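Long-range contacts in binding component of ABC transporter (Wolinella succinogenes, PDB 3K4U), which probably serves as the solute-binding component of an ABC transporter, and here holds lysine in its ligand pocket: residues F122-E127 against F160-P165; L95-G100 against V180-S185; P114-V119 against K156-I161. All blocks are in the same frame, centred on the assembly; numbering follows the deposited sequence.

From the N terminus, the chain first reaches 95-100, at the end of strand 89-98, which pairs with 180-185, so that interaction 2 closes a loop of 79 intervening residues. Inside that loop lie the other two contacts. Strand 117-121 and then the start of helix 125-133 supply the first segments of interactions 3 and 1, and both loops finish on strand 159-163, with Phe160 and Ile161 common to the two. Strand 159-163 sits between 117-121 and 89-98 in one sheet, where Phe160 N probably bonds to Leu96 O. Interactions 2 and 3 join strands of this sheet, whereas interaction 1 joins the start of helix 125-133 to the C-terminal, ligand-facing end of strand 159-163.

Interaction 1. Residues F122-E127 against F160-P165; sequences FGVSAE and FIFDLP. With LYS (lysine), chain K.
Val124, Ser125 and Ala126, where helix 125-133 begins, pack against Ile161, Phe162 and Asp163 at the C-terminal end of strand 159-163: a buried, mainly apolar contact that also forms one wall of the lysine pocket. Ala126 sits closest to the strand backbone, its CB 3.6 Å from Ile161 O and also against Ile161 CG2. Val124 meets the Phe162 ring obliquely, CG1 lying 3.9 Å from CE1, and the two side chains cross at about a right angle. Although the Phe162 CB points away from 122-127, CG lies anti to the backbone N (chi1 -154°), which brings the ring back toward Val124 and the ligand. Phe162 CZ approaches the lysine CG at 3.6 Å, while the lysine CE lies at the ring edge, in plane.

The alpha-carboxylate and alpha-amino groups of the bound lysine bridge the two segments. The N-H of Ser125, in the first turn of the helix, gives a nearly straight bond (171°) of 2.7 Å to the lysine OXT; the helix start would probably favour this carboxylate. From the same end of the ligand, the alpha-amino N donates to Asp163 OD1 at 2.7 Å. Before the helix, Gly123 N bonds to Glu127 OE1 at 2.9 Å, a bent bond from the anti side, 31° out of the carboxylate plane.

Ser125 OG bonds to Thr73 OG1, and Tyr15 meets the Phe162 ring edge-to-face. Ala126 also touches Thr120 of strand 117-121, while Phe162 is backbone hydrogen-bonded to Ser94 of strand 89-98 and reaches Glu145 of helix 145-154.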
loop_
_atom_site.group_PDB
_atom_site.type_symbol
_atom_site.label_atom_id
_atom_site.label_comp_id
_atom_site.label_asym_id
_atom_site.label_seq_id
_atom_site.Cartn_x
_atom_site.Cartn_y
_atom_site.Cartn_z
ATOM N N PHE E 122 11.170 -43.318 4.338
ATOM C CA PHE E 122 11.038 -43.450 5.785
ATOM C C PHE E 122 11.489 -42.216 6.577
ATOM O O PHE E 122 12.494 -41.559 6.226
ATOM C CB PHE E 122 11.778 -44.692 6.292
ATOM C CG PHE E 122 11.685 -44.881 7.780
ATOM C CD1 PHE E 122 10.560 -45.519 8.354
ATOM C CD2 PHE E 122 12.684 -44.390 8.624
ATOM C CE1 PHE E 122 10.451 -45.695 9.740
ATOM C CE2 PHE E 122 12.577 -44.552 10.033
ATOM C CZ PHE E 122 11.447 -45.204 10.582
ATOM N N GLY E 123 10.764 -41.940 7.666
ATOM C CA GLY E 123 11.101 -40.843 8.594
ATOM C C GLY E 123 11.241 -39.478 7.937
ATOM O O GLY E 123 12.181 -38.757 8.204
ATOM N N VAL E 124 10.301 -39.092 7.096
ATOM C CA VAL E 124 10.464 -37.860 6.338
ATOM C C VAL E 124 9.108 -37.088 6.287
ATOM O O VAL E 124 8.048 -37.685 6.482
ATOM C CB VAL E 124 10.993 -38.251 4.948
ATOM C CG1 VAL E 124 10.011 -37.957 3.874
ATOM C CG2 VAL E 124 12.279 -37.634 4.698
ATOM N N SER E 125 9.143 -35.781 6.026
ATOM C CA SER E 125 7.940 -34.950 6.031
ATOM C C SER E 125 6.725 -35.697 5.530
ATOM O O SER E 125 5.681 -35.690 6.172
ATOM C CB SER E 125 8.108 -33.730 5.141
ATOM O OG SER E 125 8.449 -32.597 5.886
ATOM N N ALA E 126 6.862 -36.347 4.381
ATOM C CA ALA E 126 5.750 -37.048 3.772
ATOM C C ALA E 126 5.235 -38.159 4.683
ATOM O O ALA E 126 4.027 -38.329 4.858
ATOM C CB ALA E 126 6.174 -37.597 2.430
ATOM N N GLU E 127 6.147 -38.914 5.282
ATOM C CA GLU E 127 5.726 -40.037 6.052
ATOM C C GLU E 127 4.804 -39.615 7.192
ATOM O O GLU E 127 3.788 -40.282 7.430
ATOM C CB GLU E 127 6.920 -40.783 6.587
ATOM C CG GLU E 127 6.603 -42.234 6.827
ATOM C CD GLU E 127 6.963 -42.646 8.213
ATOM O OE1 GLU E 127 8.038 -42.223 8.700
ATOM O OE2 GLU E 127 6.178 -43.421 8.797
ATOM N N PHE E 160 2.474 -42.532 -4.977
ATOM C CA PHE E 160 3.628 -41.996 -4.251
ATOM C C PHE E 160 3.301 -40.606 -3.664
ATOM O O PHE E 160 2.625 -39.799 -4.298
ATOM C CB PHE E 160 4.806 -41.914 -5.227
ATOM C CG PHE E 160 6.095 -41.442 -4.609
ATOM C CD1 PHE E 160 6.816 -42.260 -3.738
ATOM C CD2 PHE E 160 6.609 -40.194 -4.921
ATOM C CE1 PHE E 160 7.992 -41.817 -3.168
ATOM C CE2 PHE E 160 7.787 -39.765 -4.345
ATOM C CZ PHE E 160 8.476 -40.584 -3.471
ATOM N N ILE E 161 3.752 -40.343 -2.444
ATOM C CA ILE E 161 3.519 -39.042 -1.778
ATOM C C ILE E 161 4.843 -38.433 -1.365
ATOM O O ILE E 161 5.691 -39.111 -0.799
ATOM C CB ILE E 161 2.654 -39.138 -0.512
ATOM C CG1 ILE E 161 2.394 -37.720 0.057
ATOM C CG2 ILE E 161 3.334 -40.032 0.545
ATOM C CD1 ILE E 161 1.387 -37.659 1.267
ATOM N N PHE E 162 5.014 -37.145 -1.634
ATOM C CA PHE E 162 6.276 -36.490 -1.351
ATOM C C PHE E 162 6.162 -35.022 -1.716
ATOM O O PHE E 162 5.213 -34.623 -2.380
ATOM C CB PHE E 162 7.396 -37.151 -2.176
ATOM C CG PHE E 162 8.741 -37.026 -1.555
ATOM C CD1 PHE E 162 9.181 -37.967 -0.628
ATOM C CD2 PHE E 162 9.571 -35.972 -1.885
ATOM C CE1 PHE E 162 10.425 -37.829 -0.023
ATOM C CE2 PHE E 162 10.809 -35.831 -1.291
ATOM C CZ PHE E 162 11.241 -36.762 -0.360
ATOM N N ASP E 163 7.143 -34.241 -1.270
ATOM C CA ASP E 163 7.311 -32.869 -1.666
ATOM C C ASP E 163 7.082 -32.708 -3.161
ATOM O O ASP E 163 7.622 -33.450 -3.987
ATOM C CB ASP E 163 8.696 -32.347 -1.274
ATOM C CG ASP E 163 8.944 -32.372 0.244
ATOM O OD1 ASP E 163 9.744 -31.540 0.766
ATOM O OD2 ASP E 163 8.353 -33.234 0.915
ATOM N N LEU E 164 6.251 -31.713 -3.482
ATOM C CA LEU E 164 5.789 -31.449 -4.840
ATOM C C LEU E 164 6.900 -31.198 -5.857
ATOM O O LEU E 164 6.771 -31.593 -7.017
ATOM C CB LEU E 164 4.825 -30.259 -4.829
ATOM C CG LEU E 164 4.129 -29.879 -6.125
ATOM C CD1 LEU E 164 2.772 -29.409 -5.755
ATOM C CD2 LEU E 164 4.886 -28.795 -6.852
ATOM N N PRO E 165 7.986 -30.519 -5.443
ATOM C CA PRO E 165 8.987 -30.233 -6.474
ATOM C C PRO E 165 9.731 -31.473 -6.892
ATOM O O PRO E 165 10.205 -31.545 -8.016
ATOM C CB PRO E 165 9.894 -29.206 -5.816
ATOM C CG PRO E 165 9.004 -28.584 -4.711
ATOM C CD PRO E 165 8.236 -29.754 -4.212
HETATM N N LYS K . 10.982 -31.788 3.134
HETATM C CA LYS K . 11.366 -33.167 3.357
HETATM C C LYS K . 11.617 -33.337 4.837
HETATM O O LYS K . 12.050 -32.389 5.488
HETATM C CB LYS K . 12.650 -33.493 2.582
HETATM C CG LYS K . 12.873 -34.962 2.306
HETATM C CD LYS K . 14.327 -35.281 2.334
HETATM C CE LYS K . 14.644 -36.648 1.717
HETATM N NZ LYS K . 16.094 -36.828 1.446
HETATM O OXT LYS K . 11.406 -34.406 5.408
#

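Interaction 2. Residues L95-G100 against V180-S185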
loop_
_atom_site.group_PDB
_atom_site.type_symbol
_atom_site.label_atom_id
_atom_site.label_comp_id
_atom_site.label_asym_id
_atom_site.label_seq_id
_atom_site.Cartn_x
_atom_site.Cartn_y
_atom_site.Cartn_z
ATOM N N LEU E 95 0.936 -35.939 -4.952
ATOM C CA LEU E 95 0.756 -37.351 -5.220
ATOM C C LEU E 95 1.177 -37.729 -6.651
ATOM O O LEU E 95 0.872 -37.016 -7.621
ATOM C CB LEU E 95 -0.681 -37.759 -4.924
ATOM C CG LEU E 95 -1.274 -37.364 -3.562
ATOM C CD1 LEU E 95 -2.706 -37.845 -3.449
ATOM C CD2 LEU E 95 -0.449 -37.890 -2.381
ATOM N N LEU E 96 1.914 -38.832 -6.771
ATOM C CA LEU E 96 2.118 -39.439 -8.069
ATOM C C LEU E 96 1.344 -40.747 -8.076
ATOM O O LEU E 96 1.530 -41.561 -7.173
ATOM C CB LEU E 96 3.600 -39.677 -8.342
ATOM C CG LEU E 96 4.557 -38.500 -8.546
ATOM C CD1 LEU E 96 5.932 -39.054 -8.926
ATOM C CD2 LEU E 96 4.056 -37.499 -9.588
ATOM N N VAL E 97 0.471 -40.935 -9.076
ATOM C CA VAL E 97 -0.411 -42.129 -9.170
ATOM C C VAL E 97 -0.198 -42.897 -10.480
ATOM O O VAL E 97 0.342 -42.352 -11.444
ATOM C CB VAL E 97 -1.938 -41.744 -8.988
ATOM C CG1 VAL E 97 -2.139 -40.811 -7.775
ATOM C CG2 VAL E 97 -2.527 -41.095 -10.253
ATOM N N LYS E 98 -0.615 -44.159 -10.519
ATOM C CA LYS E 98 -0.592 -44.937 -11.766
ATOM C C LYS E 98 -1.686 -44.437 -12.710
ATOM O O LYS E 98 -2.690 -43.876 -12.257
ATOM C CB LYS E 98 -0.794 -46.431 -11.494
ATOM C CG LYS E 98 0.264 -47.356 -12.152
ATOM C CD LYS E 98 0.107 -47.522 -13.680
ATOM C CE LYS E 98 1.465 -47.728 -14.385
ATOM N NZ LYS E 98 2.156 -49.000 -13.997
ATOM N N LYS E 99 -1.489 -44.648 -14.013
ATOM C CA LYS E 99 -2.435 -44.205 -15.049
ATOM C C LYS E 99 -3.916 -44.493 -14.751
ATOM O O LYS E 99 -4.266 -45.510 -14.143
ATOM C CB LYS E 99 -2.045 -44.761 -16.428
ATOM C CG LYS E 99 -1.159 -43.818 -17.254
ATOM C CD LYS E 99 -1.623 -43.729 -18.715
ATOM C CE LYS E 99 -1.024 -42.506 -19.421
ATOM N NZ LYS E 99 -1.525 -41.204 -18.888
ATOM N N GLY E 100 -4.782 -43.575 -15.173
ATOM C CA GLY E 100 -6.230 -43.749 -15.026
ATOM C C GLY E 100 -6.744 -43.453 -13.625
ATOM O O GLY E 100 -7.826 -42.873 -13.468
ATOM N N VAL E 180 0.779 -40.220 -13.248
ATOM C CA VAL E 180 0.149 -38.900 -13.342
ATOM C C VAL E 180 0.209 -38.147 -12.019
ATOM O O VAL E 180 -0.154 -38.681 -10.964
ATOM C CB VAL E 180 -1.297 -38.948 -13.854
ATOM C CG1 VAL E 180 -1.856 -37.522 -13.970
ATOM C CG2 VAL E 180 -1.366 -39.640 -15.200
ATOM N N HIS E 181 0.663 -36.900 -12.118
ATOM C CA HIS E 181 0.894 -35.989 -11.006
ATOM C C HIS E 181 -0.391 -35.292 -10.526
ATOM O O HIS E 181 -0.892 -34.357 -11.175
ATOM C CB HIS E 181 1.899 -34.941 -11.496
ATOM C CG HIS E 181 2.396 -34.005 -10.443
ATOM N ND1 HIS E 181 2.345 -34.293 -9.096
ATOM C CD2 HIS E 181 3.016 -32.806 -10.548
ATOM C CE1 HIS E 181 2.890 -33.303 -8.412
ATOM N NE2 HIS E 181 3.316 -32.392 -9.271
ATOM N N LEU E 182 -0.928 -35.743 -9.393
ATOM C CA LEU E 182 -1.984 -34.987 -8.725
ATOM C C LEU E 182 -1.336 -33.878 -7.896
ATOM O O LEU E 182 -0.863 -34.111 -6.769
ATOM C CB LEU E 182 -2.884 -35.899 -7.893
ATOM C CG LEU E 182 -3.951 -36.563 -8.770
ATOM C CD1 LEU E 182 -4.734 -37.595 -7.981
ATOM C CD2 LEU E 182 -4.901 -35.507 -9.390
ATOM N N ASP E 183 -1.300 -32.673 -8.468
ATOM C CA ASP E 183 -0.419 -31.640 -7.945
ATOM C C ASP E 183 -1.037 -30.654 -6.950
ATOM O O ASP E 183 -0.401 -29.645 -6.593
ATOM C CB ASP E 183 0.341 -30.921 -9.066
ATOM C CG ASP E 183 -0.569 -30.173 -10.021
ATOM O OD1 ASP E 183 -1.514 -29.484 -9.576
ATOM O OD2 ASP E 183 -0.307 -30.259 -11.240
ATOM N N THR E 184 -2.246 -30.940 -6.475
ATOM C CA THR E 184 -2.754 -30.130 -5.384
ATOM C C THR E 184 -1.817 -30.332 -4.196
ATOM O O THR E 184 -1.470 -31.447 -3.859
ATOM C CB THR E 184 -4.219 -30.457 -5.006
ATOM O OG1 THR E 184 -4.981 -30.673 -6.199
ATOM C CG2 THR E 184 -4.838 -29.309 -4.215
ATOM N N SER E 185 -1.391 -29.217 -3.609
ATOM C CA SER E 185 -0.553 -29.173 -2.420
ATOM C C SER E 185 -1.367 -29.564 -1.203
ATOM O O SER E 185 -2.452 -29.013 -1.002
ATOM C CB SER E 185 -0.046 -27.740 -2.236
ATOM O OG SER E 185 0.510 -27.544 -0.936
#
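Leu95, Val97, Val180 and Leu182 form the apolar centre of this contact, all on one face of the sheet. Leu95 and Leu182 meet at their roots, CB to CB at 4.1 Å. Further along, the branches Val97 CG1 and Leu182 CD1 touch at 4.1 Å with the side chains crossing obliquely. The valine turns CG1 anti to its carbonyl carbon (chi1 -47°), and its other methyl, CG2, comes 3.5 Å from Val180 O. Loop residue Val105 also touches Leu182, and Ile161 and Met159 of the adjacent strand touch Leu95 and Val97.

The other face carries Leu96 and His181, which make a non-hydrogen-bonded pair between two hydrogen-bonded ones, Leu95 with Leu182 and Val97 with Val180. Leu96 CD2 comes obliquely to the imidazole, 3.7 Å from His181 ND1. Asn167 of helix 164-175 touches both residues. The segments run antiparallel, their directions 141° apart. This suits the type II periplasmic binding-protein fold, in which a strand entering from the hinge runs against the parallel strands of the second lobe: here strand 89-98 has strand 159-163 along one edge and strand 179-182 along the other.

Four backbone bonds join the pair. Val97 N donates to Val180 O at 3.0 Å and Val180 N to Val97 O at 2.8 Å; Leu95 N donates to Leu182 O at 3.1 Å, and Leu182 N returns the bond to Leu95 O. That last oxygen also receives a weak bond from His181 ND1, long at 3.4 Å but nearly straight (175°), with the oxygen at the ring edge, in its plane. Asp183 CB lies over one face of the same imidazole, offset toward the rim. On the exposed side, Lys99 bends across Val180 to bring NZ near CG2.

Interaction 3. Residues P114-V119 against K156-I161; sequences PELTLV and KADMFI
Strands 117-121 and 159-163 lie parallel and adjacent in the sheet of the second lobe, and Val119 and Phe160 are paired across them. Strand 138-142 borders 117-121 on its other edge, so the beta-alpha-beta crossover from 138-142 through helix 145-154 to 159-163 passes over the strand between. The directions of the two short strand segments differ by 38°. Val119 bonds on both sides of Phe160: its N donates to Met159 O at 3.0 Å, and its O takes a weak bond from Ile161 N.

Leu118 and the selenomethionine Met159 share one face of the sheet, with Leu116 packing beside them from the loop before the strand. Met159 places CG between its backbone N and carbonyl carbon (chi1 47°) and runs extended from there, so that CE ends 3.7 Å from Leu118 CB and 4.0 Å from Leu116 CB. Leu118 CD1 rests on CG and CE of Met159 and reaches Ile161 CB. Val97 and Leu111 also touch Met159. On the opposite face Val119 CG2 packs on Ala157 CB at 4.0 Å, with Tyr142 and Lys140 of strand 138-142 also against Val119.

Just before strand 159-163, Asp158 meets Thr117, the first residue of strand 117-121, through polar groups. Asp158 N donates to Thr117 O at 3.1 Å, and Asp158 O probably accepts a bond from Lys98 N of strand 89-98. The Asp158 and Thr117 side chains cross at about a right angle: OD2 lies against the Thr117 N-H, the modelled bond too short to be trusted in detail, and Thr117 OG1 adds a weak bond to Asp158 OD2 at 3.3 Å, while Leu116 CD2 covers the same oxygen at 3.6 Å.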
loop_
_atom_site.group_PDB
_atom_site.type_symbol
_atom_site.label_atom_id
_atom_site.label_comp_id
_atom_site.label_asym_id
_atom_site.label_seq_id
_atom_site.Cartn_x
_atom_site.Cartn_y
_atom_site.Cartn_z
ATOM N N PRO E 114 -8.882 -48.722 1.549
ATOM C CA PRO E 114 -7.841 -49.631 2.058
ATOM C C PRO E 114 -7.385 -50.611 0.969
ATOM O O PRO E 114 -6.326 -51.228 1.098
ATOM C CB PRO E 114 -8.532 -50.365 3.221
ATOM C CG PRO E 114 -9.971 -49.856 3.250
ATOM C CD PRO E 114 -10.229 -49.180 1.941
ATOM N N GLU E 115 -8.202 -50.742 -0.083
ATOM C CA GLU E 115 -7.809 -51.331 -1.366
ATOM C C GLU E 115 -6.424 -50.786 -1.764
ATOM O O GLU E 115 -5.473 -51.547 -2.000
ATOM C CB GLU E 115 -8.835 -50.935 -2.448
ATOM C CG GLU E 115 -9.472 -52.095 -3.233
ATOM C CD GLU E 115 -8.544 -52.805 -4.245
ATOM O OE1 GLU E 115 -8.839 -53.981 -4.598
ATOM O OE2 GLU E 115 -7.550 -52.196 -4.705
ATOM N N LEU E 116 -6.325 -49.460 -1.806
ATOM C CA LEU E 116 -5.130 -48.767 -2.257
ATOM C C LEU E 116 -3.904 -48.865 -1.342
ATOM O O LEU E 116 -4.011 -48.875 -0.111
ATOM C CB LEU E 116 -5.468 -47.303 -2.545
ATOM C CG LEU E 116 -6.473 -47.141 -3.696
ATOM C CD1 LEU E 116 -7.105 -45.782 -3.647
ATOM C CD2 LEU E 116 -5.839 -47.398 -5.067
ATOM N N THR E 117 -2.738 -48.931 -1.982
ATOM C CA THR E 117 -1.435 -48.955 -1.314
ATOM C C THR E 117 -0.699 -47.656 -1.629
ATOM O O THR E 117 -0.638 -47.249 -2.808
ATOM C CB THR E 117 -0.599 -50.124 -1.846
ATOM O OG1 THR E 117 -1.480 -51.183 -2.274
ATOM C CG2 THR E 117 0.344 -50.625 -0.776
ATOM N N LEU E 118 -0.151 -47.002 -0.599
ATOM C CA LEU E 118 0.576 -45.730 -0.772
ATOM C C LEU E 118 1.996 -45.710 -0.157
ATOM O O LEU E 118 2.206 -46.031 1.027
ATOM C CB LEU E 118 -0.267 -44.606 -0.196
ATOM C CG LEU E 118 0.312 -43.274 0.278
ATOM C CD1 LEU E 118 -0.059 -42.190 -0.702
ATOM C CD2 LEU E 118 -0.268 -42.994 1.641
ATOM N N VAL E 119 2.971 -45.305 -0.969
ATOM C CA VAL E 119 4.375 -45.392 -0.543
ATOM C C VAL E 119 5.176 -44.095 -0.525
ATOM O O VAL E 119 5.021 -43.214 -1.408
ATOM C CB VAL E 119 5.156 -46.463 -1.301
ATOM C CG1 VAL E 119 4.639 -47.846 -0.919
ATOM C CG2 VAL E 119 5.062 -46.243 -2.784
ATOM N N LYS E 156 3.286 -52.491 -7.757
ATOM C CA LYS E 156 3.208 -53.184 -6.477
ATOM C C LYS E 156 2.611 -52.227 -5.421
ATOM O O LYS E 156 2.408 -52.597 -4.251
ATOM C CB LYS E 156 4.603 -53.668 -6.040
ATOM C CG LYS E 156 5.371 -54.513 -7.068
ATOM C CD LYS E 156 5.982 -55.753 -6.408
ATOM C CE LYS E 156 7.451 -55.962 -6.790
ATOM N NZ LYS E 156 8.194 -56.684 -5.698
ATOM N N ALA E 157 2.370 -50.992 -5.864
ATOM C CA ALA E 157 1.715 -49.918 -5.117
ATOM C C ALA E 157 1.043 -48.971 -6.136
ATOM O O ALA E 157 1.353 -49.008 -7.341
ATOM C CB ALA E 157 2.722 -49.166 -4.285
ATOM N N ASP E 158 0.130 -48.125 -5.660
ATOM C CA ASP E 158 -0.734 -47.350 -6.559
ATOM C C ASP E 158 -0.336 -45.888 -6.699
ATOM O O ASP E 158 -0.669 -45.253 -7.696
ATOM C CB ASP E 158 -2.182 -47.434 -6.109
ATOM C CG ASP E 158 -2.541 -48.791 -5.582
ATOM O OD1 ASP E 158 -2.662 -49.733 -6.406
ATOM O OD2 ASP E 158 -2.701 -48.906 -4.342
HETATM N N MSE E 159 0.378 -45.365 -5.703
HETATM C CA MSE E 159 0.642 -43.937 -5.605
HETATM C C MSE E 159 1.738 -43.581 -4.613
HETATM O O MSE E 159 1.881 -44.217 -3.556
HETATM C CB MSE E 159 -0.625 -43.211 -5.192
HETATM C CG MSE E 159 -1.319 -43.873 -4.026
HETATM SE SE MSE E 159 -2.891 -42.854 -3.536
HETATM C CE MSE E 159 -3.413 -43.875 -1.919
ATOM N N PHE E 160 2.474 -42.532 -4.977
ATOM C CA PHE E 160 3.628 -41.996 -4.251
ATOM C C PHE E 160 3.301 -40.606 -3.664
ATOM O O PHE E 160 2.625 -39.799 -4.298
ATOM C CB PHE E 160 4.806 -41.914 -5.227
ATOM C CG PHE E 160 6.095 -41.442 -4.609
ATOM C CD1 PHE E 160 6.816 -42.260 -3.738
ATOM C CD2 PHE E 160 6.609 -40.194 -4.921
ATOM C CE1 PHE E 160 7.992 -41.817 -3.168
ATOM C CE2 PHE E 160 7.787 -39.765 -4.345
ATOM C CZ PHE E 160 8.476 -40.584 -3.471
ATOM N N ILE E 161 3.752 -40.343 -2.444
ATOM C CA ILE E 161 3.519 -39.042 -1.778
ATOM C C ILE E 161 4.843 -38.433 -1.365
ATOM O O ILE E 161 5.691 -39.111 -0.799
ATOM C CB ILE E 161 2.654 -39.138 -0.512
ATOM C CG1 ILE E 161 2.394 -37.720 0.057
ATOM C CG2 ILE E 161 3.334 -40.032 0.545
ATOM C CD1 ILE E 161 1.387 -37.659 1.267
#